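Local coordinates for nucleoprotein (Human coronavirus NL63, PDB 5EPW) that probably packages the positive-strand viral RNA genome into a helical ribonucleocapsid, this chain being its C-terminal, dimer-forming domain, at residues 66-69 / 70-73. Residues are numbered along the deposited sequence; the frame is centred on the assembly and turned at random.
Sequences QLAE and LIPN
Leu67 and Ala68 meet Leu70 and Ile71 in a local turn contact, where the chain leaves helix 64-68 for the loop before helix 74-79 in the C-terminal domain of the nucleoprotein. A type I beta turn from Ala68 to Ile71, defined by the backbone angles of Glu69 and Leu70, makes the exit. Successive i to i+3 backbone bonds carry the chain from the helix into it: Leu70 N donates a hydrogen bond to Leu67 O at 3.0 Å, nearly straight (160°) although the donor stands 45° out of the carbonyl plane, and the weak bond from Ile71 N to Ala68 O, 3.3 Å, closes the turn. Ile71 then folds back over the helix end. With CG1 beside its own backbone N (chi1 -54°), it brings CG1 to 3.5 Å from Leu67 O and lays CD1 against Ala68 CA at 3.7 Å, while CD1 also comes alongside Ala68 CB, 4.3 Å away. The Leu70 side chain packs on Met100 and Phe112 of its own chain and on Trp26 of the second subunit. The contact therefore joins polar turn bonds to apolar cover: the carbonyls of Leu67 and Ala68 are taken up locally, whereas those of Glu69 and Leu70 accept bonds from Trp26 NE1 and Tyr96 OH of the second subunit.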
loop_
_atom_site.group_PDB
_atom_site.type_symbol
_atom_site.label_atom_id
_atom_site.label_comp_id
_atom_site.label_asym_id
_atom_site.label_seq_id
_atom_site.Cartn_x
_atom_site.Cartn_y
_atom_site.Cartn_z
ATOM N N GLN B 66 -10.582 -7.722 -9.076
ATOM C CA GLN B 66 -11.071 -6.401 -9.556
ATOM C C GLN B 66 -10.554 -5.314 -8.568
ATOM O O GLN B 66 -10.130 -4.252 -9.026
ATOM C CB GLN B 66 -12.587 -6.305 -9.700
ATOM C CG GLN B 66 -13.080 -4.998 -10.241
ATOM C CD GLN B 66 -14.433 -5.117 -10.827
ATOM O OE1 GLN B 66 -15.310 -5.721 -10.194
ATOM N NE2 GLN B 66 -14.662 -4.385 -11.868
ATOM N N LEU B 67 -10.553 -5.632 -7.295
ATOM C CA LEU B 67 -10.088 -4.655 -6.257
ATOM C C LEU B 67 -8.635 -4.410 -6.464
ATOM O O LEU B 67 -8.120 -3.245 -6.301
ATOM C CB LEU B 67 -10.428 -5.183 -4.880
ATOM C CG LEU B 67 -11.910 -5.237 -4.622
ATOM C CD1 LEU B 67 -12.199 -6.128 -3.494
ATOM C CD2 LEU B 67 -12.471 -3.870 -4.365
ATOM N N ALA B 68 -7.849 -5.453 -6.744
ATOM C CA ALA B 68 -6.427 -5.317 -6.948
ATOM C C ALA B 68 -6.016 -4.363 -8.055
ATOM O O ALA B 68 -4.865 -3.858 -8.119
ATOM C CB ALA B 68 -5.755 -6.679 -7.096
ATOM N N GLU B 69 -6.930 -4.170 -9.013
ATOM C CA GLU B 69 -6.610 -3.206 -10.070
ATOM C C GLU B 69 -6.360 -1.773 -9.536
ATOM O O GLU B 69 -5.702 -0.948 -10.263
ATOM C CB GLU B 69 -7.776 -3.116 -11.075
ATOM C CG GLU B 69 -7.938 -4.434 -11.860
ATOM C CD GLU B 69 -6.880 -4.730 -12.780
ATOM O OE1 GLU B 69 -6.741 -3.983 -13.749
ATOM O OE2 GLU B 69 -5.986 -5.533 -12.496
ATOM N N LEU B 70 -6.859 -1.486 -8.337
ATOM C CA LEU B 70 -6.826 -0.153 -7.697
ATOM C C LEU B 70 -5.947 -0.135 -6.405
ATOM O O LEU B 70 -6.055 0.763 -5.602
ATOM C CB LEU B 70 -8.168 0.422 -7.416
ATOM C CG LEU B 70 -9.000 0.735 -8.664
ATOM C CD1 LEU B 70 -10.280 1.330 -8.276
ATOM C CD2 LEU B 70 -8.248 1.552 -9.743
ATOM N N ILE B 71 -4.991 -1.092 -6.315
ATOM C CA ILE B 71 -4.048 -1.140 -5.150
ATOM C C ILE B 71 -2.684 -0.891 -5.749
ATOM O O ILE B 71 -2.229 -1.614 -6.672
ATOM C CB ILE B 71 -4.074 -2.537 -4.417
ATOM C CG1 ILE B 71 -5.470 -2.963 -4.001
ATOM C CG2 ILE B 71 -3.065 -2.404 -3.237
ATOM C CD1 ILE B 71 -5.537 -4.361 -3.481
ATOM N N PRO B 72 -1.889 0.153 -5.263
ATOM C CA PRO B 72 -0.529 0.255 -5.806
ATOM C C PRO B 72 0.398 -0.880 -5.558
ATOM O O PRO B 72 0.262 -1.566 -4.469
ATOM C CB PRO B 72 0.063 1.470 -5.077
ATOM C CG PRO B 72 -0.755 1.509 -3.892
ATOM C CD PRO B 72 -2.178 1.073 -4.186
ATOM N N ASN B 73 1.364 -1.017 -6.449
ATOM C CA ASN B 73 2.413 -1.954 -6.232
ATOM C C ASN B 73 3.464 -1.491 -5.266
ATOM O O ASN B 73 3.411 -0.335 -4.788
ATOM C CB ASN B 73 2.989 -2.455 -7.603
ATOM C CG ASN B 73 3.879 -1.431 -8.247
ATOM O OD1 ASN B 73 4.949 -0.996 -7.610
ATOM N ND2 ASN B 73 3.482 -0.981 -9.435
#